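Local atomic coordinates of berberine bridge enzyme-like 28 (Arabidopsis thaliana, PDB entry 5D79), a protein that is a secreted plant flavoprotein oxidoreductase that carries covalently bound FAD and takes part in adaptation to salt stress. Residues L99-H111 / S117-R131. Sequence-based numbering, arbitrary orientation.
Sequences LHGIHVRTRSAGH and SYIAYNKPFAVIDLR. With FAD (flavin-adenine dinucleotide), chain E.
Strands 103-107 and 125-129 pair in parallel, V104 to R107 level with A126 to D129, at a 30° angle between their directions, with hydrogen bonds running from A126 N to H103 O through to L130 N to R107 O. At that end R107 runs out extended and then bends at chi3 (72°), which brings NH2 to 2.9 Å and NE to 3.2 Å from D129 OD2 in a side-on salt bridge, the carboxylate plane nearly perpendicular to the guanidinium (82°). OD1 accepts R131 N in an Asx turn and R131 NE, while R131 NH2 also bridges to OD2; the carboxylate shared in this salt-bridge network probably offsets the two neighbouring positive charges. Toward the other end, K123 CE makes a CH-pi contact over the H103 ring, 3.7 Å from its centroid, while A120 CB lies against one face of the R105 guanidinium, whose NH1 is hydrogen-bonded to L116 O and NH2 salt-bridged to E523. Beyond the strand, S108 N and G110 N donate to FAD phosphate oxygen O2A and S117 OG to O1A (2.5 Å); H111 ND1 is covalently joined to the flavin's C8M (1.6 Å). Strand 103-107 edges this sheet of the PCMH-type FAD-binding domain; strand 80-82 flanks 125-129 on its other side, and helix 87-100 packs against V104 and I128.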
loop_
_atom_site.group_PDB
_atom_site.type_symbol
_atom_site.label_atom_id
_atom_site.label_comp_id
_atom_site.label_asym_id
_atom_site.label_seq_id
_atom_site.Cartn_x
_atom_site.Cartn_y
_atom_site.Cartn_z
ATOM N N LEU A 99 -2.368 -13.049 -27.784
ATOM C CA LEU A 99 -2.282 -13.625 -29.125
ATOM C C LEU A 99 -0.899 -14.221 -29.400
ATOM O O LEU A 99 -0.765 -15.154 -30.177
ATOM C CB LEU A 99 -2.613 -12.567 -30.182
ATOM C CG LEU A 99 -2.821 -13.049 -31.618
ATOM C CD1 LEU A 99 -4.227 -13.621 -31.799
ATOM C CD2 LEU A 99 -2.554 -11.927 -32.605
ATOM N N HIS A 100 0.128 -13.692 -28.747
ATOM C CA HIS A 100 1.483 -14.134 -29.037
ATOM C C HIS A 100 2.170 -14.758 -27.824
ATOM O O HIS A 100 3.368 -15.041 -27.854
ATOM C CB HIS A 100 2.304 -12.964 -29.581
ATOM C CG HIS A 100 1.758 -12.392 -30.851
ATOM N ND1 HIS A 100 1.983 -12.967 -32.084
ATOM C CD2 HIS A 100 0.988 -11.301 -31.080
ATOM C CE1 HIS A 100 1.377 -12.255 -33.018
ATOM N NE2 HIS A 100 0.770 -11.236 -32.437
ATOM N N GLY A 101 1.404 -14.984 -26.765
ATOM C CA GLY A 101 1.915 -15.680 -25.598
ATOM C C GLY A 101 2.840 -14.833 -24.750
ATOM O O GLY A 101 3.751 -15.343 -24.099
ATOM N N ILE A 102 2.608 -13.529 -24.746
ATOM C CA ILE A 102 3.454 -12.647 -23.969
ATOM C C ILE A 102 2.840 -12.317 -22.612
ATOM O O ILE A 102 1.677 -11.916 -22.501
ATOM C CB ILE A 102 3.751 -11.362 -24.725
ATOM C CG1 ILE A 102 4.739 -11.656 -25.851
ATOM C CG2 ILE A 102 4.354 -10.335 -23.795
ATOM C CD1 ILE A 102 6.088 -12.125 -25.349
ATOM N N HIS A 103 3.651 -12.515 -21.583
ATOM C CA HIS A 103 3.282 -12.244 -20.208
ATOM C C HIS A 103 3.512 -10.765 -19.911
ATOM O O HIS A 103 4.495 -10.203 -20.378
ATOM C CB HIS A 103 4.115 -13.139 -19.296
ATOM C CG HIS A 103 3.842 -12.954 -17.844
ATOM N ND1 HIS A 103 2.567 -12.900 -17.329
ATOM C CD2 HIS A 103 4.682 -12.827 -16.790
ATOM C CE1 HIS A 103 2.633 -12.734 -16.020
ATOM N NE2 HIS A 103 3.905 -12.688 -15.667
ATOM N N VAL A 104 2.615 -10.121 -19.169
ATOM C CA VAL A 104 2.827 -8.713 -18.822
ATOM C C VAL A 104 2.754 -8.452 -17.329
ATOM O O VAL A 104 2.232 -9.264 -16.572
ATOM C CB VAL A 104 1.804 -7.780 -19.501
ATOM C CG1 VAL A 104 1.777 -8.022 -20.999
ATOM C CG2 VAL A 104 0.426 -7.965 -18.895
ATOM N N ARG A 105 3.294 -7.306 -16.922
ATOM C CA ARG A 105 3.127 -6.795 -15.570
ATOM C C ARG A 105 2.694 -5.344 -15.657
ATOM O O ARG A 105 3.157 -4.624 -16.523
ATOM C CB ARG A 105 4.419 -6.920 -14.769
ATOM C CG ARG A 105 4.814 -8.348 -14.451
ATOM C CD ARG A 105 3.787 -9.032 -13.565
ATOM N NE ARG A 105 4.049 -10.465 -13.468
ATOM C CZ ARG A 105 4.735 -11.043 -12.488
ATOM N NH1 ARG A 105 5.225 -10.312 -11.495
ATOM N NH2 ARG A 105 4.918 -12.357 -12.492
ATOM N N THR A 106 1.803 -4.916 -14.767
ATOM C CA THR A 106 1.290 -3.549 -14.803
ATOM C C THR A 106 1.861 -2.679 -13.685
ATOM O O THR A 106 1.729 -3.004 -12.505
ATOM C CB THR A 106 -0.234 -3.526 -14.697
ATOM O OG1 THR A 106 -0.794 -4.145 -15.851
ATOM C CG2 THR A 106 -0.740 -2.093 -14.608
ATOM N N ARG A 107 2.485 -1.565 -14.055
ATOM C CA ARG A 107 3.048 -0.668 -13.057
ATOM C C ARG A 107 2.336 0.678 -13.030
ATOM O O ARG A 107 2.127 1.293 -14.073
ATOM C CB ARG A 107 4.543 -0.454 -13.306
ATOM C CG ARG A 107 5.203 0.394 -12.235
ATOM C CD ARG A 107 6.706 0.272 -12.237
ATOM N NE ARG A 107 7.305 0.935 -13.384
ATOM C CZ ARG A 107 8.601 0.916 -13.660
ATOM N NH1 ARG A 107 9.434 0.253 -12.870
ATOM N NH2 ARG A 107 9.058 1.565 -14.726
ATOM N N SER A 108 1.959 1.128 -11.832
ATOM C CA SER A 108 1.472 2.497 -11.645
ATOM C C SER A 108 2.608 3.405 -11.182
ATOM O O SER A 108 3.147 4.164 -11.968
ATOM C CB SER A 108 0.316 2.548 -10.647
ATOM O OG SER A 108 -0.807 1.844 -11.144
ATOM N N ALA A 109 2.976 3.329 -9.911
ATOM C CA ALA A 109 4.059 4.173 -9.421
ATOM C C ALA A 109 5.135 3.340 -8.753
ATOM O O ALA A 109 6.105 3.881 -8.231
ATOM C CB ALA A 109 3.534 5.233 -8.463
ATOM N N GLY A 110 4.948 2.023 -8.749
ATOM C CA GLY A 110 6.036 1.097 -8.478
ATOM C C GLY A 110 6.497 0.902 -7.046
ATOM O O GLY A 110 7.669 0.611 -6.801
ATOM N N HIS A 111 5.582 1.036 -6.100
ATOM C CA HIS A 111 5.916 0.810 -4.703
ATOM C C HIS A 111 5.771 -0.645 -4.234
ATOM O O HIS A 111 5.850 -0.901 -3.038
ATOM C CB HIS A 111 5.065 1.728 -3.825
ATOM C CG HIS A 111 5.721 3.043 -3.548
ATOM N ND1 HIS A 111 6.548 3.242 -2.466
ATOM C CD2 HIS A 111 5.710 4.210 -4.234
ATOM C CE1 HIS A 111 7.011 4.480 -2.488
ATOM N NE2 HIS A 111 6.518 5.087 -3.551
ATOM N N SER A 117 5.598 -5.519 -10.002
ATOM C CA SER A 117 4.989 -4.715 -11.066
ATOM C C SER A 117 5.952 -4.486 -12.241
ATOM O O SER A 117 5.539 -4.115 -13.347
ATOM C CB SER A 117 4.523 -3.370 -10.505
ATOM O OG SER A 117 5.567 -2.728 -9.798
ATOM N N TYR A 118 7.236 -4.709 -11.989
ATOM C CA TYR A 118 8.248 -4.564 -13.029
ATOM C C TYR A 118 9.209 -5.745 -13.017
ATOM O O TYR A 118 10.211 -5.732 -13.716
ATOM C CB TYR A 118 9.017 -3.246 -12.866
ATOM C CG TYR A 118 9.610 -3.058 -11.494
ATOM C CD1 TYR A 118 8.858 -2.512 -10.466
ATOM C CD2 TYR A 118 10.920 -3.435 -11.222
ATOM C CE1 TYR A 118 9.388 -2.344 -9.200
ATOM C CE2 TYR A 118 11.464 -3.278 -9.956
ATOM C CZ TYR A 118 10.692 -2.727 -8.949
ATOM O OH TYR A 118 11.213 -2.558 -7.685
ATOM N N ILE A 119 8.898 -6.767 -12.225
ATOM C CA ILE A 119 9.641 -8.026 -12.253
ATOM C C ILE A 119 8.719 -9.229 -12.375
ATOM O O ILE A 119 7.773 -9.368 -11.606
ATOM C CB ILE A 119 10.481 -8.257 -10.982
ATOM C CG1 ILE A 119 11.323 -7.034 -10.629
ATOM C CG2 ILE A 119 11.351 -9.514 -11.138
ATOM C CD1 ILE A 119 12.057 -7.194 -9.318
ATOM N N ALA A 120 9.012 -10.093 -13.339
ATOM C CA ALA A 120 8.426 -11.425 -13.394
ATOM C C ALA A 120 9.561 -12.433 -13.320
ATOM O O ALA A 120 10.620 -12.226 -13.923
ATOM C CB ALA A 120 7.606 -11.620 -14.666
ATOM N N TYR A 121 9.361 -13.516 -12.580
ATOM C CA TYR A 121 10.425 -14.503 -12.429
ATOM C C TYR A 121 10.219 -15.738 -13.309
ATOM O O TYR A 121 9.099 -16.197 -13.494
ATOM C CB TYR A 121 10.555 -14.906 -10.960
ATOM C CG TYR A 121 11.080 -13.792 -10.077
ATOM C CD1 TYR A 121 12.423 -13.449 -10.091
ATOM C CD2 TYR A 121 10.233 -13.083 -9.234
ATOM C CE1 TYR A 121 12.910 -12.436 -9.293
ATOM C CE2 TYR A 121 10.711 -12.066 -8.428
ATOM C CZ TYR A 121 12.055 -11.748 -8.460
ATOM O OH TYR A 121 12.554 -10.735 -7.668
ATOM N N ASN A 122 11.317 -16.239 -13.874
ATOM C CA ASN A 122 11.349 -17.503 -14.625
ATOM C C ASN A 122 10.542 -17.548 -15.928
ATOM O O ASN A 122 10.357 -18.623 -16.504
ATOM C CB ASN A 122 10.896 -18.659 -13.722
ATOM C CG ASN A 122 12.041 -19.265 -12.930
ATOM O OD1 ASN A 122 12.292 -18.889 -11.782
ATOM N ND2 ASN A 122 12.747 -20.209 -13.545
ATOM N N LYS A 123 10.071 -16.394 -16.397
ATOM C CA LYS A 123 9.423 -16.302 -17.707
ATOM C C LYS A 123 9.450 -14.864 -18.229
ATOM O O LYS A 123 9.100 -13.928 -17.515
ATOM C CB LYS A 123 7.980 -16.830 -17.651
ATOM C CG LYS A 123 7.061 -16.180 -16.605
ATOM C CD LYS A 123 5.693 -16.861 -16.596
ATOM C CE LYS A 123 4.697 -16.181 -15.662
ATOM N NZ LYS A 123 3.317 -16.772 -15.762
ATOM N N PRO A 124 9.883 -14.689 -19.484
ATOM C CA PRO A 124 9.995 -13.370 -20.126
ATOM C C PRO A 124 8.686 -12.572 -20.109
ATOM O O PRO A 124 7.601 -13.142 -20.259
ATOM C CB PRO A 124 10.403 -13.716 -21.561
ATOM C CG PRO A 124 11.078 -15.047 -21.444
ATOM C CD PRO A 124 10.336 -15.777 -20.369
ATOM N N PHE A 125 8.790 -11.258 -19.935
ATOM C CA PHE A 125 7.605 -10.432 -19.755
ATOM C C PHE A 125 7.773 -9.040 -20.339
ATOM O O PHE A 125 8.860 -8.650 -20.748
ATOM C CB PHE A 125 7.254 -10.322 -18.267
ATOM C CG PHE A 125 8.215 -9.476 -17.475
ATOM C CD1 PHE A 125 9.456 -9.973 -17.097
ATOM C CD2 PHE A 125 7.876 -8.182 -17.097
ATOM C CE1 PHE A 125 10.343 -9.190 -16.363
ATOM C CE2 PHE A 125 8.760 -7.400 -16.360
ATOM C CZ PHE A 125 9.993 -7.905 -15.996
ATOM N N ALA A 126 6.679 -8.297 -20.373
ATOM C CA ALA A 126 6.704 -6.900 -20.745
ATOM C C ALA A 126 6.038 -6.099 -19.625
ATOM O O ALA A 126 5.387 -6.684 -18.754
ATOM C CB ALA A 126 5.998 -6.694 -22.064
ATOM N N VAL A 127 6.198 -4.775 -19.646
ATOM C CA VAL A 127 5.629 -3.905 -18.618
ATOM C C VAL A 127 4.655 -2.886 -19.200
ATOM O O VAL A 127 4.987 -2.179 -20.133
ATOM C CB VAL A 127 6.738 -3.137 -17.843
ATOM C CG1 VAL A 127 6.135 -2.028 -16.997
ATOM C CG2 VAL A 127 7.552 -4.084 -16.977
ATOM N N ILE A 128 3.447 -2.830 -18.650
ATOM C CA ILE A 128 2.505 -1.742 -18.919
ATOM C C ILE A 128 2.652 -0.646 -17.840
ATOM O O ILE A 128 2.036 -0.729 -16.766
ATOM C CB ILE A 128 1.029 -2.238 -18.940
ATOM C CG1 ILE A 128 0.882 -3.520 -19.763
ATOM C CG2 ILE A 128 0.103 -1.161 -19.472
ATOM C CD1 ILE A 128 -0.480 -4.149 -19.656
ATOM N N ASP A 129 3.481 0.359 -18.124
ATOM C CA ASP A 129 3.725 1.471 -17.204
ATOM C C ASP A 129 2.659 2.544 -17.430
ATOM O O ASP A 129 2.523 3.066 -18.540
ATOM C CB ASP A 129 5.140 2.031 -17.415
ATOM C CG ASP A 129 5.582 3.025 -16.323
ATOM O OD1 ASP A 129 4.829 3.966 -15.997
ATOM O OD2 ASP A 129 6.716 2.871 -15.809
ATOM N N LEU A 130 1.916 2.874 -16.373
ATOM C CA LEU A 130 0.743 3.747 -16.481
ATOM C C LEU A 130 1.045 5.213 -16.226
ATOM O O LEU A 130 0.130 6.012 -16.047
ATOM C CB LEU A 130 -0.343 3.293 -15.510
ATOM C CG LEU A 130 -0.864 1.883 -15.773
ATOM C CD1 LEU A 130 -1.756 1.430 -14.648
ATOM C CD2 LEU A 130 -1.609 1.854 -17.090
ATOM N N ARG A 131 2.326 5.561 -16.240
ATOM C CA ARG A 131 2.777 6.903 -15.906
ATOM C C ARG A 131 2.106 8.031 -16.699
ATOM O O ARG A 131 2.023 9.151 -16.218
ATOM C CB ARG A 131 4.287 6.991 -16.102
ATOM C CG ARG A 131 4.752 6.918 -17.551
ATOM C CD ARG A 131 6.251 6.929 -17.578
ATOM N NE ARG A 131 6.752 6.079 -16.506
ATOM C CZ ARG A 131 8.034 5.901 -16.220
ATOM N NH1 ARG A 131 8.968 6.522 -16.929
ATOM N NH2 ARG A 131 8.378 5.099 -15.220
HETATM P PA FAD E . 3.020 -0.765 -8.126
HETATM O O1A FAD E . 4.313 -1.525 -7.974
HETATM O O2A FAD E . 2.975 0.074 -9.382
HETATM O O5B FAD E . 1.777 -1.795 -8.049
HETATM C C5B FAD E . 1.710 -2.795 -7.042
HETATM C C4B FAD E . 0.820 -3.980 -7.442
HETATM O O4B FAD E . -0.406 -3.491 -7.956
HETATM C C3B FAD E . 1.472 -4.820 -8.531
HETATM O O3B FAD E . 1.178 -6.191 -8.363
HETATM C C2B FAD E . 0.844 -4.275 -9.801
HETATM O O2B FAD E . 0.798 -5.236 -10.840
HETATM C C1B FAD E . -0.532 -3.814 -9.330
HETATM N N9A FAD E . -1.087 -2.668 -10.084
HETATM C C8A FAD E . -0.636 -1.368 -10.138
HETATM N N7A FAD E . -1.469 -0.658 -10.942
HETATM C C5A FAD E . -2.443 -1.480 -11.400
HETATM C C6A FAD E . -3.539 -1.293 -12.242
HETATM N N6A FAD E . -3.940 -0.072 -12.579
HETATM N N1A FAD E . -4.373 -2.357 -12.526
HETATM C C2A FAD E . -4.127 -3.595 -11.974
HETATM N N3A FAD E . -3.037 -3.774 -11.144
HETATM C C4A FAD E . -2.211 -2.741 -10.860
HETATM N N1 FAD E . 0.356 1.082 1.927
HETATM C C2 FAD E . -0.582 1.437 2.882
HETATM O O2 FAD E . -1.776 1.156 2.723
HETATM N N3 FAD E . -0.172 2.131 4.013
HETATM C C4 FAD E . 1.158 2.471 4.206
HETATM O O4 FAD E . 1.465 3.185 5.162
HETATM C C4X FAD E . 2.095 2.130 3.231
HETATM N N5 FAD E . 3.408 2.567 3.319
HETATM C C5X FAD E . 4.231 2.484 2.205
HETATM C C6 FAD E . 5.466 3.129 2.168
HETATM C C7 FAD E . 6.287 3.030 1.043
HETATM C C7M FAD E . 7.618 3.719 1.019
HETATM C C8 FAD E . 5.854 2.317 -0.077
HETATM C C8M FAD E . 6.726 2.173 -1.290
HETATM C C9 FAD E . 4.624 1.670 -0.040
HETATM C C9A FAD E . 3.834 1.708 1.114
HETATM N N10 FAD E . 2.623 1.037 1.170
HETATM C C10 FAD E . 1.672 1.459 2.077
HETATM C "C1'" FAD E . 2.323 -0.073 0.210
HETATM C "C2'" FAD E . 1.642 0.391 -1.064
HETATM O "O2'" FAD E . 0.351 0.865 -0.750
HETATM C "C3'" FAD E . 1.584 -0.798 -2.014
HETATM O "O3'" FAD E . 2.903 -1.139 -2.381
HETATM C "C4'" FAD E . 0.833 -0.479 -3.284
HETATM O "O4'" FAD E . 0.352 -1.665 -3.861
HETATM C "C5'" FAD E . 1.784 0.135 -4.286
HETATM O "O5'" FAD E . 1.031 0.738 -5.313
HETATM P P FAD E . 1.839 1.375 -6.543
HETATM O O1P FAD E . 0.889 1.703 -7.664
HETATM O O2P FAD E . 2.610 2.596 -6.107
HETATM O O3P FAD E . 2.875 0.171 -6.822
HETATM O O HOH W 1 5.356 4.330 -13.589
HETATM O O HOH W 2 9.308 -1.740 -5.849
#